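Local atomic coordinates of coproheme decarboxylase (PDB entry 1VDH), a protein that catalyses the hydrogen peroxide-dependent decarboxylation of Fe-coproporphyrin III to heme b, the last step of coproporphyrin-dependent heme biosynthesis, and works as a homopentamer. Residues 7-12 and 163-168; 147-150 and 156-159. One frame throughout, in Å; residues are numbered along the deposited sequence.

Interaction 1 (7-12 and 163-168)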
loop_
_atom_site.group_PDB
_atom_site.type_symbol
_atom_site.label_atom_id
_atom_site.label_comp_id
_atom_site.label_asym_id
_atom_site.label_seq_id
_atom_site.Cartn_x
_atom_site.Cartn_y
_atom_site.Cartn_z
ATOM N N GLU A 7 32.892 8.537 -6.156
ATOM C CA GLU A 7 33.194 9.957 -6.092
ATOM C C GLU A 7 31.955 10.585 -5.469
ATOM O O GLU A 7 31.185 11.270 -6.145
ATOM C CB GLU A 7 33.413 10.515 -7.495
ATOM C CG GLU A 7 34.560 9.878 -8.257
ATOM C CD GLU A 7 34.672 10.422 -9.664
ATOM O OE1 GLU A 7 33.828 10.061 -10.509
ATOM O OE2 GLU A 7 35.592 11.226 -9.919
ATOM N N PRO A 8 31.744 10.350 -4.165
ATOM C CA PRO A 8 30.582 10.887 -3.455
ATOM C C PRO A 8 30.400 12.393 -3.541
ATOM O O PRO A 8 31.359 13.163 -3.508
ATOM C CB PRO A 8 30.804 10.408 -2.019
ATOM C CG PRO A 8 32.297 10.305 -1.917
ATOM C CD PRO A 8 32.656 9.669 -3.228
ATOM N N THR A 9 29.144 12.793 -3.689
ATOM C CA THR A 9 28.772 14.192 -3.777
ATOM C C THR A 9 29.102 14.891 -2.459
ATOM O O THR A 9 28.862 14.339 -1.380
ATOM C CB THR A 9 27.256 14.316 -4.044
ATOM O OG1 THR A 9 26.925 13.584 -5.231
ATOM C CG2 THR A 9 26.845 15.775 -4.203
ATOM N N HIS A 10 29.682 16.089 -2.554
ATOM C CA HIS A 10 30.029 16.880 -1.371
ATOM C C HIS A 10 28.776 17.587 -0.880
ATOM O O HIS A 10 27.977 18.065 -1.686
ATOM C CB HIS A 10 31.072 17.954 -1.712
ATOM C CG HIS A 10 32.300 17.423 -2.381
ATOM N ND1 HIS A 10 33.314 16.798 -1.689
ATOM C CD2 HIS A 10 32.680 17.431 -3.681
ATOM C CE1 HIS A 10 34.268 16.445 -2.533
ATOM N NE2 HIS A 10 33.908 16.818 -3.748
ATOM N N THR A 11 28.614 17.678 0.436
ATOM C CA THR A 11 27.451 18.349 1.004
ATOM C C THR A 11 27.789 19.224 2.204
ATOM O O THR A 11 28.809 19.033 2.868
ATOM C CB THR A 11 26.355 17.346 1.473
ATOM O OG1 THR A 11 26.885 16.485 2.487
ATOM C CG2 THR A 11 25.839 16.508 0.315
ATOM N N LEU A 12 26.906 20.185 2.453
ATOM C CA LEU A 12 26.995 21.093 3.583
ATOM C C LEU A 12 25.610 21.027 4.212
ATOM O O LEU A 12 24.605 21.208 3.520
ATOM C CB LEU A 12 27.281 22.529 3.128
ATOM C CG LEU A 12 28.663 22.832 2.540
ATOM C CD1 LEU A 12 28.741 24.310 2.171
ATOM C CD2 LEU A 12 29.747 22.479 3.547
ATOM N N LYS A 163 31.799 13.718 -12.826
ATOM C CA LYS A 163 31.792 14.645 -13.953
ATOM C C LYS A 163 30.448 14.657 -14.688
ATOM O O LYS A 163 29.962 15.717 -15.081
ATOM C CB LYS A 163 32.927 14.309 -14.925
ATOM C CG LYS A 163 33.126 15.341 -16.025
ATOM C CD LYS A 163 34.249 14.935 -16.972
ATOM C CE LYS A 163 34.468 15.986 -18.056
ATOM N NZ LYS A 163 34.934 17.288 -17.497
ATOM N N GLU A 164 29.856 13.480 -14.886
ATOM C CA GLU A 164 28.566 13.389 -15.565
ATOM C C GLU A 164 27.450 13.932 -14.676
ATOM O O GLU A 164 26.550 14.628 -15.152
ATOM C CB GLU A 164 28.267 11.947 -15.992
ATOM C CG GLU A 164 26.884 11.740 -16.635
ATOM C CD GLU A 164 26.676 12.522 -17.937
ATOM O OE1 GLU A 164 27.670 12.916 -18.584
ATOM O OE2 GLU A 164 25.503 12.731 -18.325
ATOM N N ARG A 165 27.512 13.627 -13.384
ATOM C CA ARG A 165 26.505 14.130 -12.454
ATOM C C ARG A 165 26.542 15.657 -12.421
ATOM O O ARG A 165 25.498 16.310 -12.361
ATOM C CB ARG A 165 26.716 13.548 -11.054
ATOM C CG ARG A 165 26.206 12.113 -10.921
ATOM C CD ARG A 165 26.332 11.589 -9.502
ATOM N NE ARG A 165 27.567 10.835 -9.296
ATOM C CZ ARG A 165 28.549 11.217 -8.489
ATOM N NH1 ARG A 165 28.450 12.352 -7.810
ATOM N NH2 ARG A 165 29.624 10.458 -8.351
ATOM N N ALA A 166 27.746 16.217 -12.513
ATOM C CA ALA A 166 27.924 17.665 -12.513
ATOM C C ALA A 166 27.275 18.301 -13.743
ATOM O O ALA A 166 26.597 19.321 -13.629
ATOM C CB ALA A 166 29.411 18.018 -12.457
ATOM N N SER A 167 27.482 17.708 -14.918
ATOM C CA SER A 167 26.895 18.260 -16.139
ATOM C C SER A 167 25.370 18.150 -16.117
ATOM O O SER A 167 24.671 19.039 -16.608
ATOM C CB SER A 167 27.471 17.588 -17.391
ATOM O OG SER A 167 27.178 16.205 -17.417
ATOM N N LEU A 168 24.864 17.075 -15.516
ATOM C CA LEU A 168 23.424 16.853 -15.413
ATOM C C LEU A 168 22.777 17.875 -14.478
ATOM O O LEU A 168 21.692 18.387 -14.763
ATOM C CB LEU A 168 23.143 15.422 -14.938
ATOM C CG LEU A 168 23.427 14.331 -15.977
ATOM C CD1 LEU A 168 23.380 12.954 -15.340
ATOM C CD2 LEU A 168 22.427 14.439 -17.115
HETATM O O HOH W 1 34.278 12.239 -12.521
#
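The backbone carbonyl of E7 takes the guanidinium of R165 at its edge, and this polar grip joins the loop ahead of strand 10-24 to the first turn of helix 162-177. R165 NH2 donates to E7 O at 2.8 Å with an N-H...O angle of 157°; the oxygen lies close to the guanidinium plane, whereas NH2 sits 45° out of the carbonyl plane. A second, weak bond runs to the same oxygen from R165 NH1 at 3.4 Å. The side chain of E7 extends toward the start of the helix, where a water donates to E7 OE1 (3.0 Å) and accepts from K163 N (2.9 Å). E7 OE1 also accepts from the backbone N of A162, so the carboxylate engages two successive amides near the helix start, directly and through water. Farther on, T9 OG1 lies 3.2 Å from R165 NH1, at an angle too poor for a hydrogen bond. Both atoms instead bond to Q117 OE1, which ties them together indirectly. R165 reaches across because its chain bends about the CG-CD bond (chi3 -95°), and NH2 also donates to L160 O. F219 of a neighbouring subunit packs on T9 and R165. The contact thus fastens the loop leading into strand 10-24, which lies between strands 74-80 and 102-116 of the curled sheet, to helix 162-177 of the chlorite dismutase family fold, at a subunit interface of the homopentamer.

Interaction 2 (147-150 and 156-159)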
loop_
_atom_site.group_PDB
_atom_site.type_symbol
_atom_site.label_atom_id
_atom_site.label_comp_id
_atom_site.label_asym_id
_atom_site.label_seq_id
_atom_site.Cartn_x
_atom_site.Cartn_y
_atom_site.Cartn_z
ATOM N N MET A 147 11.883 12.949 -2.796
ATOM C CA MET A 147 12.362 12.282 -4.003
ATOM C C MET A 147 13.663 11.535 -3.759
ATOM O O MET A 147 14.352 11.777 -2.767
ATOM C CB MET A 147 12.567 13.300 -5.142
ATOM C CG MET A 147 13.691 14.315 -4.910
ATOM S SD MET A 147 13.920 15.463 -6.314
ATOM C CE MET A 147 14.731 14.403 -7.498
ATOM N N ASN A 148 13.951 10.598 -4.660
ATOM C CA ASN A 148 15.179 9.805 -4.649
ATOM C C ASN A 148 15.822 9.985 -6.018
ATOM O O ASN A 148 15.185 10.465 -6.961
ATOM C CB ASN A 148 14.888 8.299 -4.547
ATOM C CG ASN A 148 14.174 7.908 -3.278
ATOM O OD1 ASN A 148 13.374 6.974 -3.279
ATOM N ND2 ASN A 148 14.474 8.594 -2.188
ATOM N N LYS A 149 17.084 9.578 -6.121
ATOM C CA LYS A 149 17.792 9.593 -7.388
ATOM C C LYS A 149 17.781 8.117 -7.771
ATOM O O LYS A 149 18.194 7.250 -6.988
ATOM C CB LYS A 149 19.218 10.125 -7.235
ATOM C CG LYS A 149 19.336 11.636 -7.445
ATOM C CD LYS A 149 19.158 12.012 -8.911
ATOM C CE LYS A 149 19.430 13.501 -9.154
ATOM N NZ LYS A 149 18.444 14.392 -8.481
ATOM N N ARG A 150 17.236 7.838 -8.948
ATOM C CA ARG A 150 17.092 6.481 -9.449
ATOM C C ARG A 150 18.352 5.618 -9.519
ATOM O O ARG A 150 19.442 6.100 -9.838
ATOM C CB ARG A 150 16.401 6.522 -10.814
ATOM C CG ARG A 150 16.104 5.167 -11.427
ATOM C CD ARG A 150 15.432 5.320 -12.783
ATOM N NE ARG A 150 14.070 5.844 -12.679
ATOM C CZ ARG A 150 13.350 6.262 -13.716
ATOM N NH1 ARG A 150 12.114 6.704 -13.531
ATOM N NH2 ARG A 150 13.877 6.265 -14.934
ATOM N N ASN A 156 21.263 4.580 -13.362
ATOM C CA ASN A 156 21.764 4.490 -11.999
ATOM C C ASN A 156 22.616 5.713 -11.691
ATOM O O ASN A 156 23.802 5.771 -12.022
ATOM C CB ASN A 156 22.558 3.198 -11.780
ATOM C CG ASN A 156 22.766 2.886 -10.302
ATOM O OD1 ASN A 156 22.505 1.774 -9.844
ATOM N ND2 ASN A 156 23.215 3.877 -9.549
ATOM N N TRP A 157 21.989 6.685 -11.039
ATOM C CA TRP A 157 22.635 7.937 -10.674
ATOM C C TRP A 157 23.904 7.763 -9.841
ATOM O O TRP A 157 24.930 8.391 -10.111
ATOM C CB TRP A 157 21.638 8.814 -9.910
ATOM C CG TRP A 157 22.222 10.082 -9.364
ATOM C CD1 TRP A 157 22.631 10.311 -8.082
ATOM C CD2 TRP A 157 22.422 11.309 -10.075
ATOM N NE1 TRP A 157 23.067 11.605 -7.948
ATOM C CE2 TRP A 157 22.948 12.241 -9.156
ATOM C CE3 TRP A 157 22.204 11.710 -11.398
ATOM C CZ2 TRP A 157 23.256 13.558 -9.516
ATOM C CZ3 TRP A 157 22.510 13.022 -11.758
ATOM C CH2 TRP A 157 23.031 13.929 -10.818
ATOM N N TYR A 158 23.819 6.910 -8.826
ATOM C CA TYR A 158 24.936 6.675 -7.924
ATOM C C TYR A 158 26.161 5.983 -8.519
ATOM O O TYR A 158 27.239 6.020 -7.926
ATOM C CB TYR A 158 24.446 5.956 -6.664
ATOM C CG TYR A 158 23.577 6.835 -5.795
ATOM C CD1 TYR A 158 24.140 7.647 -4.810
ATOM C CD2 TYR A 158 22.190 6.876 -5.968
ATOM C CE1 TYR A 158 23.344 8.485 -4.016
ATOM C CE2 TYR A 158 21.389 7.702 -5.183
ATOM C CZ TYR A 158 21.971 8.505 -4.208
ATOM O OH TYR A 158 21.181 9.323 -3.422
ATOM N N MET A 159 26.003 5.368 -9.691
ATOM C CA MET A 159 27.120 4.699 -10.357
ATOM C C MET A 159 27.822 5.618 -11.361
ATOM O O MET A 159 28.914 5.312 -11.834
ATOM C CB MET A 159 26.645 3.430 -11.068
ATOM C CG MET A 159 26.394 2.250 -10.145
ATOM S SD MET A 159 27.882 1.766 -9.227
ATOM C CE MET A 159 28.834 0.971 -10.540
#
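K149 and W157 face each other across the turn that follows strand 141-152 in the chlorite dismutase-type, dimeric alpha+beta barrel fold; the chain comes back through the short antiparallel strand 155-156 and enters a 3-10 turn at 157-159. The backbone supplies one hydrogen bond between the segments, from W157 N to R150 O at 2.9 Å with an N-H...O angle of 163°, and the donor approaches nearly in line with the carbonyl. The same oxygen receives a CA-H...O contact from N156 CA at 3.6 Å, so the last residue of one segment holds the first two of the other.

Nonpolar contact is dominated by the lysine's aliphatic chain, which is laid over one face of the indole. K149 CD makes a CH-pi contact 3.6 Å from the centroid of the five-membered ring, while CB and CG pass by W157 CD1 and CE continues over the six-membered ring. A bend at CB-CG (chi2 -72°) turns the chain across the indole. K149 NZ lies 5.0 Å from the centroid of the six-membered ring of W157, at most a weak cation-pi attraction; W198 provides another cation-pi partner. K149 is a predicted Fe-coproporphyrin III-binding residue, and W157 may help to position it.

Aromatic packing completes the contact. W157 CD1 stands over the centre of the Y158 ring, and F219 of a neighbouring subunit meets this tyrosine edge-to-face. At the tyrosine's rim, K149 O lies near the ring plane, 3.7 Å from Y158 CE2.

The centres of interactions 1 and 2 lie 12 Å apart, on the same side of the chain's centre, and the two contacts touch through the indole of W157: R165 CD packs 3.5 Å from W157 CE2, and L168 CD1 comes within 3.7 Å of W157 CZ3. Along the chain, 7-12 comes first, then 147-150, 156-159 and 163-168, so the local turn of interaction 2 falls within the long span bridged by interaction 1. Strands 10-24 and 141-152 belong to one curled antiparallel sheet. The indole of W157 has K149 on one side and R165 of helix 162-177, which carries the predicted axial ligand H172, on the other. Both interactions touch the same neighbouring subunit, whose F219 meets T9, R165 and Y158.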